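Long-range contacts in malonyl-CoA decarboxylase (Rhodopseudomonas palustris, PDB 4KSA), which probably catalyses the decarboxylation of malonyl-CoA to acetyl-CoA and carbon dioxide: residues T45-R50 with Q120-R125; I186-I191 with H200-L205; T261-Y266 with P297-F302; S306-F311 with A362-Q367. All coordinates share one frame; numbering follows the deposited sequence.

Interaction 1: T45-R50 with Q120-R125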
loop_
_atom_site.group_PDB
_atom_site.type_symbol
_atom_site.label_atom_id
_atom_site.label_comp_id
_atom_site.label_asym_id
_atom_site.label_seq_id
_atom_site.Cartn_x
_atom_site.Cartn_y
_atom_site.Cartn_z
ATOM N N THR A 45 9.975 25.535 32.042
ATOM C CA THR A 45 11.223 25.252 31.356
ATOM C C THR A 45 10.856 25.050 29.881
ATOM O O THR A 45 11.364 25.747 29.005
ATOM C CB THR A 45 11.903 23.954 31.884
ATOM O OG1 THR A 45 12.118 24.050 33.296
ATOM C CG2 THR A 45 13.244 23.724 31.182
ATOM N N LEU A 46 9.960 24.101 29.622
ATOM C CA LEU A 46 9.505 23.797 28.270
ATOM C C LEU A 46 9.114 25.052 27.499
ATOM O O LEU A 46 9.546 25.261 26.368
ATOM C CB LEU A 46 8.307 22.850 28.321
ATOM C CG LEU A 46 7.728 22.433 26.971
ATOM C CD1 LEU A 46 8.782 21.663 26.166
ATOM C CD2 LEU A 46 6.490 21.578 27.192
ATOM N N LEU A 47 8.294 25.894 28.111
ATOM C CA LEU A 47 7.864 27.120 27.457
ATOM C C LEU A 47 9.008 28.039 27.026
ATOM O O LEU A 47 8.916 28.705 26.001
ATOM C CB LEU A 47 6.925 27.897 28.373
ATOM C CG LEU A 47 5.443 27.559 28.313
ATOM C CD1 LEU A 47 4.684 28.372 29.353
ATOM C CD2 LEU A 47 4.924 27.855 26.914
ATOM N N SER A 48 10.085 28.071 27.807
ATOM C CA SER A 48 11.222 28.948 27.515
ATOM C C SER A 48 12.282 28.287 26.646
ATOM O O SER A 48 13.150 28.964 26.088
ATOM C CB SER A 48 11.890 29.404 28.816
ATOM O OG SER A 48 12.743 28.383 29.327
ATOM N N ARG A 49 12.217 26.966 26.542
ATOM C CA ARG A 49 13.178 26.226 25.749
ATOM C C ARG A 49 13.266 26.718 24.304
ATOM O O ARG A 49 12.300 27.261 23.757
ATOM C CB ARG A 49 12.819 24.755 25.756
ATOM C CG ARG A 49 14.011 23.894 25.630
ATOM C CD ARG A 49 14.846 24.055 26.864
ATOM N NE ARG A 49 16.196 23.550 26.664
ATOM C CZ ARG A 49 17.061 23.347 27.649
ATOM N NH1 ARG A 49 16.706 23.607 28.901
ATOM N NH2 ARG A 49 18.274 22.883 27.374
ATOM N N ARG A 50 14.433 26.521 23.694
ATOM C CA ARG A 50 14.667 26.927 22.313
ATOM C C ARG A 50 15.082 25.758 21.410
ATOM O O ARG A 50 14.743 25.723 20.227
ATOM C CB ARG A 50 15.735 28.021 22.259
ATOM C CG ARG A 50 15.223 29.430 22.572
ATOM C CD ARG A 50 16.337 30.478 22.411
ATOM N NE ARG A 50 16.868 30.963 23.687
ATOM C CZ ARG A 50 17.304 30.186 24.682
ATOM N NH1 ARG A 50 17.770 30.739 25.797
ATOM N NH2 ARG A 50 17.270 28.860 24.577
ATOM N N GLN A 120 -1.671 27.863 25.213
ATOM C CA GLN A 120 -1.565 27.440 23.838
ATOM C C GLN A 120 -0.155 26.975 23.450
ATOM O O GLN A 120 0.036 25.848 22.984
ATOM C CB GLN A 120 -2.001 28.583 22.942
ATOM C CG GLN A 120 -3.303 29.210 23.378
ATOM C CD GLN A 120 -4.209 29.506 22.208
ATOM O OE1 GLN A 120 -3.776 29.477 21.045
ATOM N NE2 GLN A 120 -5.473 29.799 22.499
ATOM N N GLU A 121 0.831 27.843 23.635
ATOM C CA GLU A 121 2.187 27.489 23.289
ATOM C C GLU A 121 2.611 26.235 24.043
ATOM O O GLU A 121 3.351 25.409 23.507
ATOM C CB GLU A 121 3.126 28.654 23.607
ATOM C CG GLU A 121 4.556 28.460 23.109
ATOM C CD GLU A 121 4.598 28.080 21.630
ATOM O OE1 GLU A 121 3.773 28.624 20.846
ATOM O OE2 GLU A 121 5.458 27.249 21.258
ATOM N N LEU A 122 2.140 26.092 25.283
ATOM C CA LEU A 122 2.470 24.932 26.105
ATOM C C LEU A 122 1.868 23.636 25.534
ATOM O O LEU A 122 2.522 22.574 25.533
ATOM C CB LEU A 122 1.957 25.119 27.537
ATOM C CG LEU A 122 2.179 23.886 28.423
ATOM C CD1 LEU A 122 3.695 23.633 28.533
ATOM C CD2 LEU A 122 1.524 24.075 29.796
ATOM N N ILE A 123 0.613 23.716 25.081
ATOM C CA ILE A 123 -0.048 22.556 24.505
ATOM C C ILE A 123 0.618 22.224 23.160
ATOM O O ILE A 123 0.921 21.052 22.878
ATOM C CB ILE A 123 -1.579 22.812 24.341
ATOM C CG1 ILE A 123 -2.213 23.011 25.725
ATOM C CG2 ILE A 123 -2.262 21.625 23.682
ATOM C CD1 ILE A 123 -3.707 23.337 25.690
ATOM N N ARG A 124 0.866 23.255 22.346
ATOM C CA ARG A 124 1.503 23.052 21.037
ATOM C C ARG A 124 2.816 22.332 21.173
ATOM O O ARG A 124 3.148 21.483 20.344
ATOM C CB ARG A 124 1.745 24.367 20.302
ATOM C CG ARG A 124 0.516 24.886 19.597
ATOM C CD ARG A 124 0.876 25.994 18.637
ATOM N NE ARG A 124 1.212 27.216 19.345
ATOM C CZ ARG A 124 0.344 28.189 19.588
ATOM N NH1 ARG A 124 -0.904 28.082 19.162
ATOM N NH2 ARG A 124 0.720 29.250 20.282
ATOM N N ARG A 125 3.566 22.658 22.217
ATOM C CA ARG A 125 4.844 22.010 22.423
ATOM C C ARG A 125 4.688 20.595 22.944
ATOM O O ARG A 125 5.429 19.705 22.540
ATOM C CB ARG A 125 5.699 22.842 23.368
ATOM C CG ARG A 125 6.001 24.201 22.789
ATOM C CD ARG A 125 7.121 24.911 23.522
ATOM N NE ARG A 125 7.343 26.219 22.917
ATOM C CZ ARG A 125 8.467 26.924 23.020
ATOM N NH1 ARG A 125 9.499 26.462 23.728
ATOM N NH2 ARG A 125 8.575 28.075 22.364
#
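Arg125 NH1 is shared between two carbonyls at the end of helix 36-48: it donates to Arg49 O over 2.9 Å, close to the guanidinium plane, and more weakly to Leu46 O. Leu47 O lies over one face of the same group. The carbonyls at the carboxyl end of a helix carry a partial negative charge, which probably suits a long cationic side chain; Arg125, extended from CG to NE, reaches them. Its other edge is held by Glu121, whose OE2 takes NE on the anti lone pair at 2.7 Å (N-H...O 171°), which fixes the guanidinium's rotation. Glu121 OE1 in turn receives both NE and NH2 of Arg124, from the same face of the carboxylate. This joins two helices of the all-helical N-terminal part, with a magnesium ion about 10 Å from the Glu121 side chain. Beside these polar groups the leucines pack: Leu46 CD2 meets Leu122 CD1 at 3.7 Å, the two chains crossing near a right angle, while Leu47 CD2 rests on the backbone at Leu122 N, 3.7 Å away, and against Glu121 CB. Leu46 also touches Leu58 and Ala59 of helix 52-68, and Arg49 turns outward to Glu430 of the second subunit.

Interaction 2: I186-I191 with H200-L205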
loop_
_atom_site.group_PDB
_atom_site.type_symbol
_atom_site.label_atom_id
_atom_site.label_comp_id
_atom_site.label_asym_id
_atom_site.label_seq_id
_atom_site.Cartn_x
_atom_site.Cartn_y
_atom_site.Cartn_z
ATOM N N ILE A 186 -6.799 -2.793 16.773
ATOM C CA ILE A 186 -7.928 -1.886 16.598
ATOM C C ILE A 186 -9.180 -2.601 17.106
ATOM O O ILE A 186 -10.010 -2.001 17.775
ATOM C CB ILE A 186 -8.144 -1.494 15.124
ATOM C CG1 ILE A 186 -6.985 -0.599 14.644
ATOM C CG2 ILE A 186 -9.498 -0.808 14.964
ATOM C CD1 ILE A 186 -6.947 -0.344 13.134
ATOM N N LEU A 187 -9.309 -3.891 16.807
ATOM C CA LEU A 187 -10.474 -4.632 17.267
ATOM C C LEU A 187 -10.541 -4.678 18.781
ATOM O O LEU A 187 -11.623 -4.700 19.356
ATOM C CB LEU A 187 -10.484 -6.058 16.699
ATOM C CG LEU A 187 -10.890 -6.114 15.222
ATOM C CD1 LEU A 187 -10.945 -7.548 14.813
ATOM C CD2 LEU A 187 -12.247 -5.450 14.979
ATOM N N GLU A 188 -9.382 -4.680 19.420
ATOM C CA GLU A 188 -9.312 -4.728 20.876
ATOM C C GLU A 188 -9.970 -3.481 21.452
ATOM O O GLU A 188 -10.776 -3.562 22.377
ATOM C CB GLU A 188 -7.849 -4.826 21.313
ATOM C CG GLU A 188 -7.614 -5.052 22.792
ATOM C CD GLU A 188 -6.195 -5.553 23.075
ATOM O OE1 GLU A 188 -6.024 -6.778 23.292
ATOM O OE2 GLU A 188 -5.251 -4.731 23.067
ATOM N N LYS A 189 -9.631 -2.323 20.895
ATOM C CA LYS A 189 -10.216 -1.074 21.348
ATOM C C LYS A 189 -11.723 -1.127 21.123
ATOM O O LYS A 189 -12.488 -0.695 21.972
ATOM C CB LYS A 189 -9.634 0.107 20.576
ATOM C CG LYS A 189 -8.128 0.275 20.659
ATOM C CD LYS A 189 -7.684 1.386 19.717
ATOM C CE LYS A 189 -6.181 1.450 19.550
ATOM N NZ LYS A 189 -5.446 1.997 20.728
ATOM N N ILE A 190 -12.143 -1.662 19.978
ATOM C CA ILE A 190 -13.564 -1.765 19.643
ATOM C C ILE A 190 -14.335 -2.586 20.679
ATOM O O ILE A 190 -15.496 -2.314 20.958
ATOM C CB ILE A 190 -13.775 -2.414 18.243
ATOM C CG1 ILE A 190 -13.321 -1.463 17.132
ATOM C CG2 ILE A 190 -15.249 -2.761 18.040
ATOM C CD1 ILE A 190 -14.239 -0.285 16.927
ATOM N N ILE A 191 -13.686 -3.591 21.251
ATOM C CA ILE A 191 -14.335 -4.427 22.252
ATOM C C ILE A 191 -14.654 -3.599 23.494
ATOM O O ILE A 191 -15.410 -4.025 24.353
ATOM C CB ILE A 191 -13.437 -5.624 22.655
ATOM C CG1 ILE A 191 -13.144 -6.494 21.424
ATOM C CG2 ILE A 191 -14.122 -6.453 23.724
ATOM C CD1 ILE A 191 -12.226 -7.692 21.690
ATOM N N HIS A 200 -17.548 -9.576 25.415
ATOM C CA HIS A 200 -16.597 -9.995 26.450
ATOM C C HIS A 200 -15.213 -10.271 25.861
ATOM O O HIS A 200 -14.333 -9.414 25.917
ATOM C CB HIS A 200 -17.112 -11.251 27.164
ATOM C CG HIS A 200 -18.035 -10.960 28.309
ATOM N ND1 HIS A 200 -19.147 -10.153 28.185
ATOM C CD2 HIS A 200 -18.003 -11.361 29.601
ATOM C CE1 HIS A 200 -19.757 -10.069 29.354
ATOM N NE2 HIS A 200 -19.084 -10.793 30.229
ATOM N N ASP A 201 -15.007 -11.470 25.323
ATOM C CA ASP A 201 -13.720 -11.782 24.714
ATOM C C ASP A 201 -13.827 -11.658 23.197
ATOM O O ASP A 201 -14.694 -10.951 22.681
ATOM C CB ASP A 201 -13.219 -13.187 25.110
ATOM C CG ASP A 201 -14.209 -14.289 24.789
ATOM O OD1 ASP A 201 -14.900 -14.203 23.753
ATOM O OD2 ASP A 201 -14.278 -15.262 25.569
ATOM N N TRP A 202 -12.952 -12.348 22.479
ATOM C CA TRP A 202 -12.961 -12.275 21.028
ATOM C C TRP A 202 -14.061 -13.083 20.339
ATOM O O TRP A 202 -14.423 -12.800 19.195
ATOM C CB TRP A 202 -11.583 -12.663 20.499
ATOM C CG TRP A 202 -10.537 -11.697 20.962
ATOM C CD1 TRP A 202 -9.924 -11.670 22.182
ATOM C CD2 TRP A 202 -10.045 -10.562 20.240
ATOM N NE1 TRP A 202 -9.083 -10.589 22.266
ATOM C CE2 TRP A 202 -9.137 -9.891 21.088
ATOM C CE3 TRP A 202 -10.285 -10.047 18.958
ATOM C CZ2 TRP A 202 -8.464 -8.728 20.696
ATOM C CZ3 TRP A 202 -9.618 -8.893 18.568
ATOM C CH2 TRP A 202 -8.715 -8.246 19.436
ATOM N N ASP A 203 -14.598 -14.076 21.039
ATOM C CA ASP A 203 -15.667 -14.906 20.494
ATOM C C ASP A 203 -16.919 -14.052 20.305
ATOM O O ASP A 203 -17.697 -14.267 19.373
ATOM C CB ASP A 203 -15.961 -16.063 21.449
ATOM C CG ASP A 203 -14.757 -16.963 21.656
ATOM O OD1 ASP A 203 -14.680 -17.624 22.717
ATOM O OD2 ASP A 203 -13.891 -17.013 20.755
ATOM N N ASP A 204 -17.102 -13.084 21.198
ATOM C CA ASP A 204 -18.244 -12.176 21.144
ATOM C C ASP A 204 -18.096 -11.231 19.963
ATOM O O ASP A 204 -18.992 -11.116 19.126
ATOM C CB ASP A 204 -18.319 -11.340 22.421
ATOM C CG ASP A 204 -18.562 -12.174 23.653
ATOM O OD1 ASP A 204 -17.887 -13.216 23.809
ATOM O OD2 ASP A 204 -19.422 -11.781 24.470
ATOM N N LEU A 205 -16.955 -10.550 19.918
ATOM C CA LEU A 205 -16.653 -9.594 18.859
ATOM C C LEU A 205 -16.713 -10.297 17.501
ATOM O O LEU A 205 -17.387 -9.822 16.583
ATOM C CB LEU A 205 -15.263 -8.974 19.112
ATOM C CG LEU A 205 -14.804 -7.658 18.459
ATOM C CD1 LEU A 205 -14.393 -7.899 17.027
ATOM C CD2 LEU A 205 -15.907 -6.621 18.542
#
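His200 meets helix 184-193 through its backbone, its O lying 3.7 Å from Ile191 CG2, while its side chain leaves the backbone away from that helix. Asp201 comes next as the N-cap of helix 202-209: its OD1 accepts Asp203 N at 2.7 Å, a role suited to a short carboxylate that can curl back to an amide at a helix start. Trp202 then supplies the broad surface of the contact. With CG anti to its carbonyl carbon (chi1 -63°), the indole reaches across to the other helix, and Ile191 CD1 sits almost centrally over its six-membered ring, 3.8 Å from the centroid and 10° off the normal, a CH-pi contact. The far end of the ring abuts the helix itself, CZ3 at 3.5 Å from Leu187 CB and CH2 at 3.6 Å from Glu188 N. The two helices follow strand 174-178, a position consistent with the first helix pair of the GNAT acetyltransferase fold, as expected from the clan of this domain. Trp202 also stacks on Trp202 of the third subunit, and Glu188, whose CB lies beside the indole, sends its carboxylate to Arg206 of that subunit in a salt bridge; the contact is therefore also part of a subunit interface. One turn on, Leu205 packs against the helix with both branches: CD1 meets Leu187 CD2 at 3.8 Å, CD2 meets Ile190 CG2 at 3.9 Å, and its CG lies 3.6 Å from Ile191 CG1. Leu187 and Ile190 also touch Ile178 of strand 174-178.

Interaction 3: T261-Y266 with P297-F302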
loop_
_atom_site.group_PDB
_atom_site.type_symbol
_atom_site.label_atom_id
_atom_site.label_comp_id
_atom_site.label_asym_id
_atom_site.label_seq_id
_atom_site.Cartn_x
_atom_site.Cartn_y
_atom_site.Cartn_z
ATOM N N THR A 261 -32.318 -4.714 1.231
ATOM C CA THR A 261 -32.655 -3.543 0.426
ATOM C C THR A 261 -32.481 -2.283 1.243
ATOM O O THR A 261 -32.320 -1.184 0.696
ATOM C CB THR A 261 -34.108 -3.555 0.006
ATOM O OG1 THR A 261 -34.919 -3.786 1.168
ATOM C CG2 THR A 261 -34.352 -4.621 -1.048
ATOM N N THR A 262 -32.544 -2.449 2.561
ATOM C CA THR A 262 -32.417 -1.331 3.491
ATOM C C THR A 262 -31.163 -1.396 4.354
ATOM O O THR A 262 -30.741 -2.467 4.818
ATOM C CB THR A 262 -33.617 -1.264 4.461
ATOM O OG1 THR A 262 -34.808 -1.648 3.773
ATOM C CG2 THR A 262 -33.800 0.146 4.985
ATOM N N ALA A 263 -30.581 -0.225 4.566
ATOM C CA ALA A 263 -29.412 -0.092 5.410
ATOM C C ALA A 263 -29.896 0.699 6.622
ATOM O O ALA A 263 -30.356 1.838 6.479
ATOM C CB ALA A 263 -28.319 0.673 4.673
ATOM N N VAL A 264 -29.827 0.105 7.808
ATOM C CA VAL A 264 -30.274 0.837 8.971
ATOM C C VAL A 264 -29.237 1.120 10.089
ATOM O O VAL A 264 -28.756 0.230 10.805
ATOM C CB VAL A 264 -31.540 0.188 9.553
ATOM C CG1 VAL A 264 -31.347 -1.292 9.704
ATOM C CG2 VAL A 264 -31.877 0.826 10.891
ATOM N N PHE A 265 -28.894 2.397 10.207
ATOM C CA PHE A 265 -27.959 2.868 11.207
ATOM C C PHE A 265 -28.673 2.723 12.526
ATOM O O PHE A 265 -29.771 3.241 12.688
ATOM C CB PHE A 265 -27.644 4.331 10.933
ATOM C CG PHE A 265 -27.024 4.549 9.603
ATOM C CD1 PHE A 265 -25.692 4.228 9.392
ATOM C CD2 PHE A 265 -27.792 4.967 8.528
ATOM C CE1 PHE A 265 -25.135 4.309 8.134
ATOM C CE2 PHE A 265 -27.239 5.050 7.255
ATOM C CZ PHE A 265 -25.910 4.718 7.059
ATOM N N TYR A 266 -28.079 2.022 13.474
ATOM C CA TYR A 266 -28.767 1.870 14.734
ATOM C C TYR A 266 -27.881 2.195 15.912
ATOM O O TYR A 266 -28.284 2.050 17.070
ATOM C CB TYR A 266 -29.363 0.459 14.842
ATOM C CG TYR A 266 -28.367 -0.649 14.958
ATOM C CD1 TYR A 266 -27.877 -1.037 16.208
ATOM C CD2 TYR A 266 -27.910 -1.324 13.822
ATOM C CE1 TYR A 266 -26.956 -2.081 16.329
ATOM C CE2 TYR A 266 -26.982 -2.370 13.932
ATOM C CZ TYR A 266 -26.515 -2.741 15.191
ATOM O OH TYR A 266 -25.615 -3.767 15.309
ATOM N N PRO A 297 -25.131 -2.437 -4.145
ATOM C CA PRO A 297 -26.070 -1.581 -4.890
ATOM C C PRO A 297 -27.514 -2.038 -4.752
ATOM O O PRO A 297 -28.434 -1.371 -5.229
ATOM C CB PRO A 297 -25.564 -1.679 -6.326
ATOM C CG PRO A 297 -24.974 -3.074 -6.375
ATOM C CD PRO A 297 -24.228 -3.158 -5.064
ATOM N N ASN A 298 -27.685 -3.185 -4.094
ATOM C CA ASN A 298 -28.988 -3.796 -3.844
ATOM C C ASN A 298 -29.701 -3.174 -2.641
ATOM O O ASN A 298 -30.652 -3.754 -2.110
ATOM C CB ASN A 298 -28.808 -5.300 -3.606
ATOM C CG ASN A 298 -27.752 -5.602 -2.550
ATOM O OD1 ASN A 298 -26.592 -5.210 -2.693
ATOM N ND2 ASN A 298 -28.148 -6.303 -1.488
ATOM N N VAL A 299 -29.237 -1.997 -2.223
ATOM C CA VAL A 299 -29.799 -1.274 -1.081
ATOM C C VAL A 299 -30.210 0.128 -1.521
ATOM O O VAL A 299 -29.355 0.956 -1.821
ATOM C CB VAL A 299 -28.755 -1.177 0.049
ATOM C CG1 VAL A 299 -29.372 -0.539 1.283
ATOM C CG2 VAL A 299 -28.212 -2.564 0.371
ATOM N N GLN A 300 -31.518 0.388 -1.550
ATOM C CA GLN A 300 -32.051 1.687 -1.992
ATOM C C GLN A 300 -32.395 2.673 -0.881
ATOM O O GLN A 300 -32.246 3.883 -1.050
ATOM C CB GLN A 300 -33.320 1.491 -2.842
ATOM C CG GLN A 300 -33.168 0.601 -4.072
ATOM C CD GLN A 300 -32.146 1.131 -5.053
ATOM O OE1 GLN A 300 -32.291 2.231 -5.601
ATOM N NE2 GLN A 300 -31.096 0.348 -5.279
ATOM N N THR A 301 -32.883 2.164 0.244
ATOM C CA THR A 301 -33.258 3.045 1.346
ATOM C C THR A 301 -32.228 3.124 2.477
ATOM O O THR A 301 -31.751 2.100 2.993
ATOM C CB THR A 301 -34.627 2.633 1.946
ATOM O OG1 THR A 301 -34.511 1.343 2.561
ATOM C CG2 THR A 301 -35.700 2.585 0.847
ATOM N N PHE A 302 -31.896 4.358 2.850
ATOM C CA PHE A 302 -30.941 4.607 3.919
ATOM C C PHE A 302 -31.626 5.346 5.061
ATOM O O PHE A 302 -31.886 6.551 4.994
ATOM C CB PHE A 302 -29.748 5.373 3.357
ATOM C CG PHE A 302 -29.009 4.607 2.305
ATOM C CD1 PHE A 302 -29.227 4.860 0.954
ATOM C CD2 PHE A 302 -28.146 3.572 2.663
ATOM C CE1 PHE A 302 -28.601 4.093 -0.029
ATOM C CE2 PHE A 302 -27.514 2.796 1.685
ATOM C CZ PHE A 302 -27.744 3.059 0.337
#
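A beta-alpha-beta unit closes here: strand 262-270 leads into helix 284-295, and the chain returns to lay strand 301-304 parallel to the first. Thr262 pairs with Thr301 and Ala263 with Phe302. The register is set by Ala263 N to Thr301 O, 3.0 Å long with an N-H...O angle of 172°. Just before the strands pair, Thr261 O accepts two weak bonds, from Gln300 N at 2.9 Å and Thr301 N at 3.4 Å. Thr261 and Thr262 together face Thr237 of the antiparallel neighbour 230-237, a classic beta bulge. On the sheet face that helix 284-295 packs against, Ala263 CB lies 3.5 Å from Phe302 CD2 and 3.8 Å from Val299 CG1; a small methyl suits this place between two larger groups. The Val299 branch is put there by a chi1 of -175°, and Phe302 goes on to touch Val289 of the helix. Thr262 and Thr301 project from the other face. Asn298, in the loop before strand 301-304, gives ND2 to Ala257 O. Adjacent parallel strands joined through a helix in this sheet order are consistent with the beta4-alpha3-beta5 core of the GNAT fold.

Interaction 4: S306-F311 with A362-Q367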
loop_
_atom_site.group_PDB
_atom_site.type_symbol
_atom_site.label_atom_id
_atom_site.label_comp_id
_atom_site.label_asym_id
_atom_site.label_seq_id
_atom_site.Cartn_x
_atom_site.Cartn_y
_atom_site.Cartn_z
ATOM N N SER A 306 -32.852 5.833 15.478
ATOM C CA SER A 306 -32.265 6.623 16.539
ATOM C C SER A 306 -33.025 6.720 17.857
ATOM O O SER A 306 -34.191 6.343 17.963
ATOM C CB SER A 306 -32.039 8.040 16.011
ATOM O OG SER A 306 -31.488 8.011 14.699
ATOM N N PRO A 307 -32.331 7.178 18.903
ATOM C CA PRO A 307 -32.919 7.355 20.228
ATOM C C PRO A 307 -33.261 8.838 20.317
ATOM O O PRO A 307 -32.911 9.608 19.421
ATOM C CB PRO A 307 -31.787 6.958 21.166
ATOM C CG PRO A 307 -30.603 7.423 20.442
ATOM C CD PRO A 307 -30.877 6.978 19.018
ATOM N N VAL A 308 -33.957 9.237 21.373
ATOM C CA VAL A 308 -34.318 10.638 21.531
ATOM C C VAL A 308 -33.990 11.008 22.955
ATOM O O VAL A 308 -34.873 11.329 23.743
ATOM C CB VAL A 308 -35.823 10.877 21.284
ATOM C CG1 VAL A 308 -36.114 12.374 21.266
ATOM C CG2 VAL A 308 -36.252 10.205 19.984
ATOM N N PRO A 309 -32.695 10.962 23.308
ATOM C CA PRO A 309 -32.291 11.303 24.672
ATOM C C PRO A 309 -32.683 12.745 24.928
ATOM O O PRO A 309 -32.564 13.592 24.048
ATOM C CB PRO A 309 -30.780 11.089 24.632
ATOM C CG PRO A 309 -30.431 11.546 23.251
ATOM C CD PRO A 309 -31.518 10.897 22.415
ATOM N N GLY A 310 -33.189 13.032 26.112
ATOM C CA GLY A 310 -33.561 14.407 26.364
ATOM C C GLY A 310 -35.002 14.741 26.051
ATOM O O GLY A 310 -35.412 15.884 26.261
ATOM N N PHE A 311 -35.765 13.778 25.527
ATOM C CA PHE A 311 -37.187 14.020 25.257
ATOM C C PHE A 311 -37.870 13.960 26.613
ATOM O O PHE A 311 -38.661 14.837 26.954
ATOM C CB PHE A 311 -37.802 12.956 24.345
ATOM C CG PHE A 311 -39.308 13.075 24.195
ATOM C CD1 PHE A 311 -39.883 14.210 23.641
ATOM C CD2 PHE A 311 -40.151 12.044 24.623
ATOM C CE1 PHE A 311 -41.282 14.324 23.514
ATOM C CE2 PHE A 311 -41.543 12.148 24.500
ATOM C CZ PHE A 311 -42.107 13.288 23.947
ATOM N N ALA A 362 -43.448 15.844 18.296
ATOM C CA ALA A 362 -43.346 16.673 17.101
ATOM C C ALA A 362 -42.994 18.132 17.420
ATOM O O ALA A 362 -42.178 18.743 16.737
ATOM C CB ALA A 362 -44.642 16.605 16.316
ATOM N N ALA A 363 -43.609 18.700 18.451
ATOM C CA ALA A 363 -43.308 20.080 18.806
ATOM C C ALA A 363 -41.879 20.098 19.341
ATOM O O ALA A 363 -41.130 21.046 19.109
ATOM C CB ALA A 363 -44.274 20.588 19.861
ATOM N N TYR A 364 -41.511 19.041 20.059
ATOM C CA TYR A 364 -40.162 18.916 20.595
ATOM C C TYR A 364 -39.176 19.032 19.419
ATOM O O TYR A 364 -38.397 19.979 19.313
ATOM C CB TYR A 364 -40.013 17.554 21.278
ATOM C CG TYR A 364 -38.611 17.217 21.709
ATOM C CD1 TYR A 364 -37.920 18.033 22.599
ATOM C CD2 TYR A 364 -37.980 16.064 21.249
ATOM C CE1 TYR A 364 -36.633 17.712 23.028
ATOM C CE2 TYR A 364 -36.689 15.729 21.673
ATOM C CZ TYR A 364 -36.025 16.558 22.565
ATOM O OH TYR A 364 -34.770 16.222 23.012
ATOM N N PHE A 365 -39.244 18.061 18.525
ATOM C CA PHE A 365 -38.385 18.030 17.367
ATOM C C PHE A 365 -38.471 19.253 16.477
ATOM O O PHE A 365 -37.446 19.826 16.114
ATOM C CB PHE A 365 -38.694 16.789 16.541
ATOM C CG PHE A 365 -38.149 15.527 17.126
ATOM C CD1 PHE A 365 -38.939 14.389 17.210
ATOM C CD2 PHE A 365 -36.822 15.456 17.538
ATOM C CE1 PHE A 365 -38.414 13.194 17.691
ATOM C CE2 PHE A 365 -36.288 14.269 18.019
ATOM C CZ PHE A 365 -37.082 13.135 18.094
ATOM N N LEU A 366 -39.681 19.664 16.119
ATOM C CA LEU A 366 -39.829 20.804 15.226
ATOM C C LEU A 366 -39.825 22.191 15.843
ATOM O O LEU A 366 -39.528 23.166 15.150
ATOM C CB LEU A 366 -41.087 20.645 14.375
ATOM C CG LEU A 366 -40.980 19.724 13.161
ATOM C CD1 LEU A 366 -40.395 18.400 13.549
ATOM C CD2 LEU A 366 -42.352 19.522 12.574
ATOM N N GLN A 367 -40.132 22.296 17.133
ATOM C CA GLN A 367 -40.188 23.607 17.780
ATOM C C GLN A 367 -39.171 23.859 18.891
ATOM O O GLN A 367 -38.692 24.977 19.044
ATOM C CB GLN A 367 -41.602 23.852 18.320
ATOM C CG GLN A 367 -42.663 24.107 17.249
ATOM C CD GLN A 367 -44.084 23.867 17.755
ATOM O OE1 GLN A 367 -44.452 24.294 18.857
ATOM N NE2 GLN A 367 -44.893 23.187 16.943
#
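Val308 to Phe311 form a type II turn, closed by Phe311 N to Val308 O at 3.2 Å, which presents Val308 and Phe311 to Tyr364 of helix 347-367. Pro309 suits the second position, and Gly310 the third, where its positive phi (92°) favours glycine; Gly310 is also the N-cap of helix 311-320. Phe311 turns an edge to the face of Tyr364, an offset edge-to-face pair with centroids 5.4 Å apart and planes at 60°; its CD1 lies 3.6 Å from Tyr364 CD2. The CA of Phe311 sits over the same ring, a CH-pi contact. Topologically the turn follows the fifth strand of the probably GNAT-like sheet, and helix 347-367 packs against it as part of the long helical stretch before strand 389-394. Val308, compact and branched, reaches both rings at once with CG1, which a chi1 of -172° turns toward the helix: it meets the edge of Tyr364 at CE2 and, also at 3.4 Å, CZ of Phe365. Phe365 lies with one face against Tyr364 CD2, and both it and Val308 touch Val412 of strand 411-416. Tyr364 OH, 3.3 Å from Gly310 O, makes a weak hydrogen bond to Asp377 OD1, while Trp314 meets its ring.

How the interactions relate
Interaction 1 stands apart in the helical N-terminal part, its centre 39 Å from that of interaction 2 and 45 to 50 Å from those of interactions 4 and 3, on the other side of the chain's centre from both. It is the one close to the metal site: His162, a magnesium-binding residue of this protein, is about 10 Å from the Glu121 side chain. The other three lie in the C-terminal domain, probably GNAT-like, in chain order. Interaction 2 packs the helices after its first strand, interaction 3 joins its central parallel strands about 10 Å off at nearest atoms, and interaction 4 follows directly in sequence, with centres 24 Å apart. Interactions 1 and 2 also border other subunits, whereas 3 and 4 are internal to the chain.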